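Long-range contacts in tRNA(Phe) 7-((3-amino-3-carboxypropyl)-4-demethylwyosine(37)-N(4))-methyltransferase 1 (Pyrococcus horikoshii, PDB 2IT2), which probably methylates N-4 of a wyosine precursor at position 37 of tRNA(Phe), using S-adenosyl-L-methionine, in the wyosine derivatives pathway: residues F7-F11 against G111-L115; S59-M63 against A90-R95; V82-L88 against L170-V174; Q98-R104 against R152-G158; R148-R152 against R183-K187. One frame throughout, in Å; residues are numbered along the deposited sequence.

Contact 1. Residues F7-F11 against G111-L115; sequences FTENF and GAKTL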
# COMPACT_ATOMS: atom_id res chain seq x y z
N PHE B 7 -11.49 11.56 20.30
CA PHE B 7 -10.69 12.29 19.31
C PHE B 7 -11.40 13.56 18.87
O PHE B 7 -10.77 14.55 18.52
CB PHE B 7 -10.34 11.41 18.09
CG PHE B 7 -11.50 11.17 17.15
CD1 PHE B 7 -12.35 10.09 17.34
CD2 PHE B 7 -11.70 11.99 16.05
CE1 PHE B 7 -13.39 9.84 16.45
CE2 PHE B 7 -12.73 11.75 15.15
CZ PHE B 7 -13.58 10.67 15.35
N THR B 8 -12.73 13.53 18.88
CA THR B 8 -13.50 14.70 18.50
C THR B 8 -13.36 15.75 19.62
O THR B 8 -13.23 16.95 19.37
CB THR B 8 -15.00 14.36 18.32
OG1 THR B 8 -15.16 13.37 17.30
CG2 THR B 8 -15.75 15.60 17.93
N GLU B 9 -13.39 15.28 20.86
CA GLU B 9 -13.23 16.18 22.00
C GLU B 9 -11.84 16.82 22.02
O GLU B 9 -11.69 17.97 22.41
CB GLU B 9 -13.46 15.40 23.29
CG GLU B 9 -14.92 14.98 23.49
CD GLU B 9 -15.07 13.65 24.23
OE1 GLU B 9 -14.20 13.30 25.05
OE2 GLU B 9 -16.10 12.97 24.00
N ASN B 10 -10.84 16.05 21.59
CA ASN B 10 -9.45 16.50 21.56
C ASN B 10 -9.01 17.19 20.27
O ASN B 10 -7.87 17.65 20.16
CB ASN B 10 -8.52 15.30 21.80
CG ASN B 10 -8.60 14.76 23.21
OD1 ASN B 10 -8.67 15.52 24.18
ND2 ASN B 10 -8.57 13.44 23.34
N PHE B 11 -9.92 17.29 19.29
CA PHE B 11 -9.58 17.88 18.00
C PHE B 11 -8.95 19.27 18.00
O PHE B 11 -7.94 19.51 17.32
CB PHE B 11 -10.80 17.89 17.08
CG PHE B 11 -10.50 18.38 15.70
CD1 PHE B 11 -9.90 17.55 14.76
CD2 PHE B 11 -10.77 19.70 15.35
CE1 PHE B 11 -9.57 18.03 13.50
CE2 PHE B 11 -10.45 20.18 14.09
CZ PHE B 11 -9.85 19.34 13.17
N GLY B 111 -5.58 14.64 9.96
CA GLY B 111 -6.44 14.39 11.10
C GLY B 111 -7.83 14.93 10.77
O GLY B 111 -7.95 15.92 10.06
N ALA B 112 -8.88 14.26 11.26
CA ALA B 112 -10.26 14.68 11.01
C ALA B 112 -11.03 14.83 12.31
O ALA B 112 -10.82 14.09 13.26
CB ALA B 112 -10.96 13.67 10.09
N LYS B 113 -11.95 15.80 12.34
CA LYS B 113 -12.73 16.03 13.55
C LYS B 113 -13.78 14.95 13.89
O LYS B 113 -14.03 14.68 15.07
CB LYS B 113 -13.39 17.40 13.47
CG LYS B 113 -14.14 17.78 14.72
CD LYS B 113 -14.67 19.19 14.62
CE LYS B 113 -15.37 19.60 15.91
NZ LYS B 113 -15.84 21.01 15.86
N THR B 114 -14.38 14.35 12.87
CA THR B 114 -15.40 13.32 13.08
C THR B 114 -15.22 12.19 12.08
O THR B 114 -14.50 12.33 11.10
CB THR B 114 -16.83 13.87 12.90
OG1 THR B 114 -17.06 14.18 11.52
CG2 THR B 114 -17.00 15.13 13.72
N LEU B 115 -15.88 11.06 12.34
CA LEU B 115 -15.78 9.93 11.44
C LEU B 115 -16.37 10.30 10.09
O LEU B 115 -15.88 9.90 9.05
CB LEU B 115 -16.50 8.72 12.03
CG LEU B 115 -16.46 7.46 11.15
CD1 LEU B 115 -15.02 7.02 10.89
CD2 LEU B 115 -17.26 6.36 11.86

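Contact 2. Residues S59-M63 against A90-R95; sequences SVMEM and AIKKHR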
# COMPACT_ATOMS: atom_id res chain seq x y z
N SER B 59 14.19 6.74 -5.75
CA SER B 59 15.38 6.49 -4.97
C SER B 59 16.25 5.39 -5.52
O SER B 59 15.78 4.50 -6.22
CB SER B 59 14.97 6.10 -3.55
OG SER B 59 13.96 6.94 -3.02
N VAL B 60 17.54 5.49 -5.23
CA VAL B 60 18.48 4.45 -5.59
C VAL B 60 19.04 4.15 -4.21
O VAL B 60 19.69 5.00 -3.60
CB VAL B 60 19.61 4.93 -6.50
CG1 VAL B 60 20.69 3.87 -6.55
CG2 VAL B 60 19.08 5.20 -7.90
N MSE B 61 18.74 2.96 -3.70
CA MSE B 61 19.19 2.61 -2.37
C MSE B 61 19.61 1.16 -2.24
O MSE B 61 19.20 0.30 -3.02
CB MSE B 61 18.09 2.94 -1.36
CG MSE B 61 16.74 2.31 -1.65
SE MSE B 61 16.59 0.51 -1.00
CE MSE B 61 15.71 0.80 0.68
N GLU B 62 20.47 0.90 -1.26
CA GLU B 62 20.93 -0.46 -1.02
C GLU B 62 20.46 -0.96 0.33
O GLU B 62 20.48 -0.23 1.32
CB GLU B 62 22.46 -0.56 -1.12
CG GLU B 62 23.24 0.44 -0.29
CD GLU B 62 24.75 0.22 -0.40
OE1 GLU B 62 25.26 0.07 -1.53
OE2 GLU B 62 25.43 0.21 0.65
N MSE B 63 20.02 -2.21 0.36
CA MSE B 63 19.54 -2.83 1.58
C MSE B 63 19.86 -4.31 1.55
O MSE B 63 20.03 -4.89 0.48
CB MSE B 63 18.02 -2.61 1.72
CG MSE B 63 17.18 -3.15 0.57
SE MSE B 63 15.32 -2.62 0.73
CE MSE B 63 14.89 -2.40 -1.14
N ALA B 90 24.46 8.07 -8.57
CA ALA B 90 24.07 7.36 -7.36
C ALA B 90 24.53 5.91 -7.47
O ALA B 90 25.08 5.35 -6.52
CB ALA B 90 22.55 7.43 -7.15
N ILE B 91 24.30 5.31 -8.63
CA ILE B 91 24.68 3.92 -8.86
C ILE B 91 26.18 3.69 -8.65
O ILE B 91 26.58 2.64 -8.15
CB ILE B 91 24.29 3.47 -10.29
CG1 ILE B 91 22.78 3.27 -10.37
CG2 ILE B 91 25.02 2.18 -10.67
CD1 ILE B 91 22.25 3.02 -11.79
N LYS B 92 26.98 4.68 -9.02
CA LYS B 92 28.43 4.59 -8.88
C LYS B 92 28.88 4.40 -7.43
O LYS B 92 30.01 3.97 -7.19
CB LYS B 92 29.08 5.85 -9.45
CG LYS B 92 30.58 5.90 -9.30
CD LYS B 92 31.12 7.23 -9.77
CE LYS B 92 32.61 7.34 -9.51
NZ LYS B 92 33.16 8.64 -9.97
N LYS B 93 28.01 4.71 -6.48
CA LYS B 93 28.32 4.60 -5.05
C LYS B 93 27.96 3.24 -4.43
O LYS B 93 28.24 3.00 -3.26
CB LYS B 93 27.60 5.70 -4.27
CG LYS B 93 27.93 7.10 -4.73
CD LYS B 93 27.08 8.13 -4.00
CE LYS B 93 27.40 9.54 -4.49
NZ LYS B 93 26.55 10.56 -3.81
N HIS B 94 27.34 2.37 -5.21
CA HIS B 94 26.93 1.06 -4.71
C HIS B 94 28.09 0.17 -4.29
O HIS B 94 29.04 0.00 -5.04
CB HIS B 94 26.09 0.33 -5.77
CG HIS B 94 25.73 -1.07 -5.40
ND1 HIS B 94 25.16 -1.41 -4.18
CD2 HIS B 94 25.84 -2.23 -6.09
CE1 HIS B 94 24.95 -2.71 -4.14
NE2 HIS B 94 25.35 -3.23 -5.29
N ARG B 95 27.99 -0.41 -3.09
CA ARG B 95 29.05 -1.27 -2.58
C ARG B 95 28.58 -2.55 -1.90
O ARG B 95 29.25 -3.58 -1.98
CB ARG B 95 29.92 -0.47 -1.62
CG ARG B 95 30.69 0.63 -2.31
CD ARG B 95 31.82 0.05 -3.14
NE ARG B 95 32.65 1.11 -3.72
CZ ARG B 95 32.22 2.00 -4.61
NH1 ARG B 95 30.96 1.98 -5.03
NH2 ARG B 95 33.06 2.92 -5.08

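Contact 3. Residues V82-L88 against L170-V174; sequences VSLYEVL and LNKIV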
# COMPACT_ATOMS: atom_id res chain seq x y z
N VAL B 82 13.92 12.70 -12.56
CA VAL B 82 15.37 12.65 -12.64
C VAL B 82 15.94 12.46 -14.04
O VAL B 82 15.23 12.14 -14.99
CB VAL B 82 15.92 11.52 -11.73
CG1 VAL B 82 15.48 11.74 -10.29
CG2 VAL B 82 15.42 10.17 -12.23
N SER B 83 17.25 12.67 -14.15
CA SER B 83 17.94 12.49 -15.41
C SER B 83 18.81 11.26 -15.25
O SER B 83 19.10 10.85 -14.10
CB SER B 83 18.82 13.69 -15.73
OG SER B 83 19.75 13.94 -14.68
N LEU B 84 19.22 10.66 -16.38
CA LEU B 84 20.05 9.45 -16.34
C LEU B 84 21.35 9.76 -15.60
O LEU B 84 21.84 8.92 -14.90
CB LEU B 84 20.39 8.95 -17.74
CG LEU B 84 20.79 7.52 -18.09
CD1 LEU B 84 20.11 6.50 -17.16
CD2 LEU B 84 20.44 7.34 -19.59
N TYR B 85 21.89 10.98 -15.75
CA TYR B 85 23.14 11.40 -15.09
C TYR B 85 23.05 11.27 -13.58
O TYR B 85 23.92 10.67 -12.95
CB TYR B 85 23.50 12.86 -15.43
CG TYR B 85 24.67 13.38 -14.61
CD1 TYR B 85 25.98 12.99 -14.90
CD2 TYR B 85 24.46 14.25 -13.54
CE1 TYR B 85 27.05 13.45 -14.14
CE2 TYR B 85 25.53 14.72 -12.78
CZ TYR B 85 26.82 14.32 -13.09
OH TYR B 85 27.89 14.78 -12.35
N GLU B 86 22.01 11.86 -13.01
CA GLU B 86 21.78 11.81 -11.57
C GLU B 86 21.74 10.36 -11.07
O GLU B 86 22.37 10.02 -10.08
CB GLU B 86 20.46 12.50 -11.22
CG GLU B 86 20.49 14.02 -11.30
CD GLU B 86 19.16 14.67 -10.94
OE1 GLU B 86 18.16 14.43 -11.65
OE2 GLU B 86 19.12 15.42 -9.94
N VAL B 87 21.00 9.51 -11.78
CA VAL B 87 20.86 8.13 -11.36
C VAL B 87 22.20 7.40 -11.46
O VAL B 87 22.57 6.65 -10.56
CB VAL B 87 19.77 7.41 -12.20
CG1 VAL B 87 19.66 5.95 -11.80
CG2 VAL B 87 18.42 8.11 -11.99
N LEU B 88 22.93 7.64 -12.55
CA LEU B 88 24.22 7.00 -12.73
C LEU B 88 25.20 7.38 -11.62
O LEU B 88 25.99 6.55 -11.17
CB LEU B 88 24.80 7.37 -14.08
CG LEU B 88 23.99 6.86 -15.27
CD1 LEU B 88 24.46 7.55 -16.54
CD2 LEU B 88 24.14 5.36 -15.37
N LEU B 170 18.38 0.96 -18.14
CA LEU B 170 18.31 2.05 -17.17
C LEU B 170 17.52 3.23 -17.76
O LEU B 170 16.76 3.89 -17.05
CB LEU B 170 19.71 2.50 -16.74
CG LEU B 170 19.72 3.51 -15.58
CD1 LEU B 170 19.08 2.88 -14.35
CD2 LEU B 170 21.14 3.93 -15.27
N ASN B 171 17.69 3.49 -19.06
CA ASN B 171 16.96 4.58 -19.71
C ASN B 171 15.45 4.33 -19.70
O ASN B 171 14.66 5.25 -19.48
CB ASN B 171 17.42 4.76 -21.15
CG ASN B 171 16.65 5.85 -21.86
OD1 ASN B 171 16.03 5.61 -22.89
ND2 ASN B 171 16.70 7.06 -21.31
N LYS B 172 15.04 3.08 -19.94
CA LYS B 172 13.62 2.73 -19.92
C LYS B 172 13.06 2.85 -18.50
O LYS B 172 11.94 3.33 -18.32
CB LYS B 172 13.40 1.30 -20.44
CG LYS B 172 13.84 1.07 -21.89
CD LYS B 172 13.04 1.93 -22.85
CE LYS B 172 13.45 1.67 -24.28
NZ LYS B 172 12.71 2.56 -25.21
N ILE B 173 13.82 2.43 -17.49
CA ILE B 173 13.37 2.51 -16.10
C ILE B 173 13.19 3.97 -15.69
O ILE B 173 12.19 4.32 -15.03
CB ILE B 173 14.40 1.84 -15.16
CG1 ILE B 173 14.44 0.34 -15.43
CG2 ILE B 173 14.08 2.16 -13.70
CD1 ILE B 173 15.61 -0.37 -14.77
N VAL B 174 14.13 4.83 -16.06
CA VAL B 174 14.04 6.25 -15.72
C VAL B 174 12.84 6.90 -16.40
O VAL B 174 12.18 7.76 -15.81
CB VAL B 174 15.33 7.00 -16.10
CG1 VAL B 174 15.11 8.51 -16.09
CG2 VAL B 174 16.42 6.65 -15.12

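Contact 4. Residues Q98-R104 against R152-G158; sequences QLWFLVR and RMDVLLG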
# COMPACT_ATOMS: atom_id res chain seq x y z
N GLN B 98 21.65 -5.44 -1.72
CA GLN B 98 20.90 -5.35 -2.97
C GLN B 98 20.72 -3.89 -3.34
O GLN B 98 20.36 -3.06 -2.49
CB GLN B 98 19.52 -6.00 -2.83
CG GLN B 98 19.55 -7.42 -2.27
CD GLN B 98 18.17 -8.04 -2.16
OE1 GLN B 98 17.17 -7.34 -1.95
NE2 GLN B 98 18.10 -9.36 -2.27
N LEU B 99 21.00 -3.56 -4.59
CA LEU B 99 20.83 -2.19 -5.07
C LEU B 99 19.47 -2.12 -5.78
O LEU B 99 19.19 -2.87 -6.71
CB LEU B 99 21.97 -1.81 -6.02
CG LEU B 99 21.91 -0.38 -6.57
CD1 LEU B 99 22.04 0.63 -5.43
CD2 LEU B 99 23.01 -0.17 -7.62
N TRP B 100 18.61 -1.23 -5.30
CA TRP B 100 17.27 -1.09 -5.86
C TRP B 100 16.95 0.31 -6.38
O TRP B 100 17.43 1.31 -5.85
CB TRP B 100 16.20 -1.43 -4.81
CG TRP B 100 16.11 -2.89 -4.45
CD1 TRP B 100 16.85 -3.56 -3.52
CD2 TRP B 100 15.26 -3.86 -5.07
NE1 TRP B 100 16.52 -4.90 -3.52
CE2 TRP B 100 15.55 -5.11 -4.47
CE3 TRP B 100 14.29 -3.80 -6.08
CZ2 TRP B 100 14.90 -6.29 -4.84
CZ3 TRP B 100 13.64 -4.98 -6.44
CH2 TRP B 100 13.95 -6.21 -5.83
N PHE B 101 16.15 0.35 -7.44
CA PHE B 101 15.67 1.62 -7.98
C PHE B 101 14.21 1.58 -7.54
O PHE B 101 13.46 0.67 -7.93
CB PHE B 101 15.80 1.65 -9.50
CG PHE B 101 15.31 2.94 -10.12
CD1 PHE B 101 13.95 3.14 -10.34
CD2 PHE B 101 16.21 3.95 -10.46
CE1 PHE B 101 13.48 4.33 -10.88
CE2 PHE B 101 15.75 5.16 -11.00
CZ PHE B 101 14.39 5.34 -11.22
N LEU B 102 13.79 2.54 -6.73
CA LEU B 102 12.42 2.56 -6.22
C LEU B 102 11.65 3.83 -6.57
O LEU B 102 12.22 4.92 -6.65
CB LEU B 102 12.42 2.43 -4.68
CG LEU B 102 13.25 1.30 -4.04
CD1 LEU B 102 13.25 1.44 -2.52
CD2 LEU B 102 12.69 -0.05 -4.46
N VAL B 103 10.36 3.65 -6.80
CA VAL B 103 9.46 4.78 -7.02
C VAL B 103 8.32 4.58 -6.02
O VAL B 103 7.73 3.50 -5.96
CB VAL B 103 8.87 4.81 -8.44
CG1 VAL B 103 7.87 5.95 -8.55
CG2 VAL B 103 9.97 5.02 -9.45
N ARG B 104 8.05 5.61 -5.22
CA ARG B 104 6.99 5.55 -4.21
C ARG B 104 6.04 6.73 -4.29
O ARG B 104 6.46 7.86 -4.54
CB ARG B 104 7.59 5.49 -2.80
CG ARG B 104 8.37 4.21 -2.53
CD ARG B 104 7.44 3.01 -2.47
NE ARG B 104 8.14 1.78 -2.12
CZ ARG B 104 8.76 0.99 -2.99
NH1 ARG B 104 8.75 1.30 -4.28
NH2 ARG B 104 9.38 -0.10 -2.58
N ARG B 152 3.88 2.54 -8.37
CA ARG B 152 5.16 2.28 -7.73
C ARG B 152 6.02 1.40 -8.62
O ARG B 152 5.52 0.82 -9.60
CB ARG B 152 4.97 1.59 -6.38
CG ARG B 152 4.38 0.20 -6.49
CD ARG B 152 4.22 -0.45 -5.11
NE ARG B 152 5.50 -0.77 -4.50
CZ ARG B 152 5.66 -1.13 -3.23
NH1 ARG B 152 4.61 -1.21 -2.43
NH2 ARG B 152 6.86 -1.43 -2.76
N MSE B 153 7.30 1.31 -8.29
CA MSE B 153 8.23 0.48 -9.04
C MSE B 153 9.33 0.03 -8.10
O MSE B 153 9.72 0.74 -7.16
CB MSE B 153 8.84 1.25 -10.23
CG MSE B 153 9.78 0.40 -11.09
SE MSE B 153 9.98 1.03 -12.93
CE MSE B 153 9.81 2.89 -12.55
N ASP B 154 9.81 -1.18 -8.36
CA ASP B 154 10.86 -1.83 -7.58
C ASP B 154 11.69 -2.60 -8.59
O ASP B 154 11.28 -3.69 -9.02
CB ASP B 154 10.26 -2.83 -6.59
CG ASP B 154 9.16 -2.23 -5.74
OD1 ASP B 154 9.48 -1.46 -4.81
OD2 ASP B 154 7.97 -2.52 -5.99
N VAL B 155 12.83 -2.05 -8.98
CA VAL B 155 13.72 -2.72 -9.92
C VAL B 155 15.10 -2.97 -9.31
O VAL B 155 15.75 -2.07 -8.78
CB VAL B 155 13.91 -1.88 -11.21
CG1 VAL B 155 14.93 -2.55 -12.10
CG2 VAL B 155 12.57 -1.74 -11.93
N LEU B 156 15.53 -4.22 -9.38
CA LEU B 156 16.83 -4.63 -8.85
C LEU B 156 17.91 -4.16 -9.83
O LEU B 156 17.86 -4.50 -11.01
CB LEU B 156 16.87 -6.14 -8.71
CG LEU B 156 18.15 -6.76 -8.15
CD1 LEU B 156 18.39 -6.37 -6.70
CD2 LEU B 156 18.01 -8.27 -8.28
N LEU B 157 18.88 -3.40 -9.34
CA LEU B 157 19.95 -2.89 -10.21
C LEU B 157 21.27 -3.64 -10.06
O LEU B 157 22.11 -3.62 -10.96
CB LEU B 157 20.20 -1.40 -9.91
CG LEU B 157 19.04 -0.42 -10.10
CD1 LEU B 157 19.47 0.99 -9.71
CD2 LEU B 157 18.57 -0.47 -11.56
N GLY B 158 21.45 -4.31 -8.93
CA GLY B 158 22.68 -5.03 -8.71
C GLY B 158 22.73 -5.59 -7.31
O GLY B 158 21.77 -5.44 -6.56

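Contact 5. Residues R148-R152 against R183-K187; sequences RSTER and RFKEK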
# COMPACT_ATOMS: atom_id res chain seq x y z
N ARG B 148 -2.93 8.03 -0.40
CA ARG B 148 -1.82 7.41 -1.12
C ARG B 148 -2.30 6.86 -2.46
O ARG B 148 -3.46 6.48 -2.59
CB ARG B 148 -1.25 6.29 -0.25
CG ARG B 148 0.04 5.66 -0.74
CD ARG B 148 0.62 4.76 0.35
NE ARG B 148 -0.21 3.59 0.61
CZ ARG B 148 -0.24 2.50 -0.14
NH1 ARG B 148 0.52 2.39 -1.22
NH2 ARG B 148 -1.05 1.50 0.20
N SER B 149 -1.40 6.83 -3.44
CA SER B 149 -1.70 6.33 -4.78
C SER B 149 -1.14 4.91 -4.95
O SER B 149 -0.33 4.46 -4.15
CB SER B 149 -1.10 7.27 -5.84
OG SER B 149 -1.69 7.07 -7.12
N THR B 150 -1.58 4.23 -6.01
CA THR B 150 -1.16 2.86 -6.28
C THR B 150 0.13 2.67 -7.07
O THR B 150 0.74 1.61 -7.01
CB THR B 150 -2.25 2.10 -7.04
OG1 THR B 150 -2.39 2.66 -8.35
CG2 THR B 150 -3.57 2.19 -6.30
N GLU B 151 0.53 3.69 -7.83
CA GLU B 151 1.74 3.61 -8.65
C GLU B 151 3.02 3.41 -7.86
O GLU B 151 3.22 4.03 -6.82
CB GLU B 151 1.88 4.88 -9.51
CG GLU B 151 0.88 4.97 -10.66
CD GLU B 151 -0.54 4.66 -10.22
OE1 GLU B 151 -1.06 5.37 -9.32
OE2 GLU B 151 -1.15 3.71 -10.77
N ARG B 152 3.88 2.54 -8.37
CA ARG B 152 5.16 2.28 -7.73
C ARG B 152 6.02 1.40 -8.62
O ARG B 152 5.52 0.82 -9.60
CB ARG B 152 4.97 1.59 -6.38
CG ARG B 152 4.38 0.20 -6.49
CD ARG B 152 4.22 -0.45 -5.11
NE ARG B 152 5.50 -0.77 -4.50
CZ ARG B 152 5.66 -1.13 -3.23
NH1 ARG B 152 4.61 -1.21 -2.43
NH2 ARG B 152 6.86 -1.43 -2.76
N ARG B 183 2.62 11.78 -12.85
CA ARG B 183 1.25 11.45 -12.46
C ARG B 183 1.00 11.82 -11.00
O ARG B 183 -0.06 12.34 -10.66
CB ARG B 183 0.97 9.96 -12.67
CG ARG B 183 0.90 9.55 -14.12
CD ARG B 183 0.72 8.04 -14.26
NE ARG B 183 -0.50 7.57 -13.61
CZ ARG B 183 -0.86 6.30 -13.53
NH1 ARG B 183 -0.10 5.35 -14.07
NH2 ARG B 183 -1.99 5.96 -12.92
N PHE B 184 1.97 11.56 -10.13
CA PHE B 184 1.82 11.91 -8.72
C PHE B 184 1.61 13.41 -8.57
O PHE B 184 0.73 13.86 -7.84
CB PHE B 184 3.07 11.53 -7.92
CG PHE B 184 3.34 10.05 -7.86
CD1 PHE B 184 2.30 9.13 -7.82
CD2 PHE B 184 4.65 9.58 -7.79
CE1 PHE B 184 2.55 7.76 -7.70
CE2 PHE B 184 4.91 8.21 -7.68
CZ PHE B 184 3.86 7.31 -7.63
N LYS B 185 2.43 14.19 -9.27
CA LYS B 185 2.34 15.65 -9.19
C LYS B 185 1.01 16.17 -9.71
O LYS B 185 0.47 17.14 -9.18
CB LYS B 185 3.48 16.31 -9.97
CG LYS B 185 4.87 15.87 -9.55
CD LYS B 185 5.11 16.03 -8.06
CE LYS B 185 6.54 15.72 -7.70
NZ LYS B 185 6.81 15.88 -6.25
N GLU B 186 0.51 15.53 -10.76
CA GLU B 186 -0.77 15.92 -11.35
C GLU B 186 -1.90 15.65 -10.38
O GLU B 186 -2.80 16.47 -10.22
CB GLU B 186 -1.03 15.12 -12.63
CG GLU B 186 -0.10 15.40 -13.77
CD GLU B 186 -0.07 14.26 -14.76
OE1 GLU B 186 -1.15 13.70 -15.04
OE2 GLU B 186 1.02 13.92 -15.26
N LYS B 187 -1.87 14.48 -9.74
CA LYS B 187 -2.89 14.10 -8.77
C LYS B 187 -2.88 15.01 -7.54
O LYS B 187 -3.94 15.32 -6.98
CB LYS B 187 -2.70 12.63 -8.35
CG LYS B 187 -3.00 11.65 -9.47
CD LYS B 187 -2.84 10.22 -9.02
CE LYS B 187 -3.27 9.28 -10.14
NZ LYS B 187 -3.13 7.86 -9.72

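Contact 1. Residues F7-F11 against G111-L115
F11 lays its ring against K113, whose CB stands 3.7 Å from the F11 ring centroid and only 8° off the ring normal, a CH-pi contact over the middle of one face. The phenylalanine gets there because its CG lies anti to the backbone N (chi1 -175°), which sets the ring against the K113 chain. K113 is extended, and its aliphatic chain crosses the F11 side chain at about a right angle. A lysine suits this place, since its methylenes cover an aromatic face while the charge stays clear of it. T8 supplies the polar link: OG1 donates to K113 O at 2.8 Å, in the carbonyl plane. F7 has a chi1 of 74°, with CG between its own N and carbonyl carbon, and its CE2 approaches K113 O to 3.2 Å. F7 also packs on L143 and on Y4 of the second subunit, while T114 turns its OG1 to D117 N as N-cap of helix 115-127. The T8 hydroxyl, over the rim of the F7 ring, thus gives the K113 carbonyl a short bond just past the strand end, and apolar burial completes the joining of helix 6-9 and the first residue of helix 11-27 to the sheet.

Contact 2. Residues S59-M63 against A90-R95
E62 grips the turn that follows helix 84-91 through a single oxygen, in a helix-to-sheet contact that includes a His-carboxylate hydrogen bond. H94 ND1 donates to E62 OE1 at 3.0 Å, reaching it on the anti side and 25° out of the carboxylate plane. R95 N gives OE1 a second bond of 3.2 Å, nearly straight at 173°, meeting it on its syn lone pair. The carboxylate and imidazole planes stand almost perpendicular; OE1 lies near the ring edge, tilted somewhat from the ring plane. An acid suits position 62 because it can accept from a side chain and a backbone amide together; with CG between the backbone N and the carbonyl carbon (chi1 51°) and the chain extended beyond, E62 carries OE1 out to the turn. Beside this polar pair the contact is apolar: V60 CB lies 3.9 Å from A90 CB, and the small alanine lets the helix come close to the strand, while I91 CG1 reaches V60 CG1 more loosely. Farther out, a type I turn from I91 to H94 sets the imidazole, with H94 N bonded to I91 O. H94 also packs on L99 and I163, which places the turn against neighbouring strands. The arginine just after the turn ties it back: R95 NH1 donates to K92 O at 3.1 Å, with that oxygen in the guanidinium plane.

Contact 3. Residues V82-L88 against L170-V174
L84 points its CG anti to the backbone N (chi1 -158°), and L170 does likewise (chi1 -172°), so the two leucines reach out from their helices and cross obliquely, L84 CD1 lying against CG and CD2 of L170. L84 CD1 comes within 3.4 Å of L170 CD2, tighter than usual carbon contact, and the same L170 methyl lies 3.3 Å from L88 CD2. The other branch of L170 goes elsewhere, CD1 packing against V87 CG1 at 4.0 Å. A forked side chain is apt here, since one branch serves L84 and L88 and the other V87. V174, one helical turn on, offers CG2 to V87 CG2 at 4.0 Å and turns CG1 to V82 O; the two helix axes approach to 10.7 Å at 111°. With an alanine at L170, the methyls of L84, L88 and V87 would probably lose their common partner and a gap would open between the helices. S83 caps the start of helix 84-91 in a capping box with E86. Beyond the pair, V87 and I173 both pack on F101 of the sheet. The leucines and valines thus join the helices by apolar contact, while V82 N adds a polar tie to N178 OD1.

Contact 4. Residues Q98-R104 against R152-G158
D154 OD1 is gripped by two arginines. R104 NH2 reaches it at 2.6 Å, nearly along the C-O axis, while R104 NH1 and R152 NH2 add weak bonds. R104 is bent at chi2, which folds its guanidinium back over the neighbouring strand; NH1 there also donates to M153 O (3.1 Å) and to V103 O, each of which takes a backbone N-H on the opposite face of its plane. R152 brings its guanidinium over one face of that of R104, the planes inclined by 50°, and the shared carboxylate probably offsets their charges. An aspartate suits the place because its short chain keeps the anion close to the strand; OD2 is taken by D154 N of the second subunit. On the same sheet face L156 covers W100, its CB 4.1 Å from the centroid of the six-membered ring in a CH-pi contact, and W100 NE1 donates to Q98 OE1. The other face carries F101, V103 and M153 under helix 167-194, V103 CG2 meeting the methyl CE of selenomethionine M153 at 3.8 Å. L157 leans from the bulge onto F101, its CD1 3.7 Å from F101 CB. F101 N bonds V155 O at 2.8 Å. At the far end L99 O accepts from L157 N at 2.7 Å and only weakly from G158 N, the classic beta bulge in an antiparallel pair of strands.

Contact 5. Residues R148-R152 against R183-K187
E151 anchors a salt-bridge network that fastens the loop between strands 143-148 and 153-159 to the long helix 167-194. Its two oxygens divide the work. OE2 pairs with R183 NH2 at 3.2 Å, and OE1 takes a weak bond from K187 NZ at 3.3 Å. Chi1 (-72°) lays E151 CG over one face of the R183 guanidinium, offset toward its rim, and a bend at chi2 (47°) brings the carboxylate round. R183 and K187 sit one turn apart on the helix, so basic residues here can both reach the same carboxylate, each at its own oxygen. K187 NZ has a further acceptor in G129 O. S149 OG is hydrogen-bonded to G129 O as well, and also lies 2.9 Å from E151 OE1 and 3.1 Å from K187 NZ. A glutamine at E151 would probably leave R183 and K187 without their shared counter-charge and weaken the hold of the loop on the helix. F184 supplies the apolar part beside the charges, a flat ring that also packs on V103, S105 and P106 of strand 98-112. Its CE1 touches E151 CB at 3.5 Å, and F184 CZ lies 3.4 Å from E151 O, which is at the ring edge near its plane.

How the contacts relate
From the N terminus, contact 1 joins the first short helix to the far end of strand 98-112, closing a loop of about 100 residues that holds the whole of contact 2. Contact 2 fastens strand 48-63 to the end of helix 84-91. Helix 84-91 is also used by contact 3, which reaches helix 167-194, crosses contacts 1 and 2 along the chain, and encloses contact 4. Contact 4 pairs strands 98-112 and 153-159; it crosses contacts 1 and 5, touches contacts 2, 3 and 5, and shares R152 with contact 5. Contact 5 crosses contact 3 on helix 167-194. Contacts 2, 3 and 4 cluster together, across the chain's centre from contact 1.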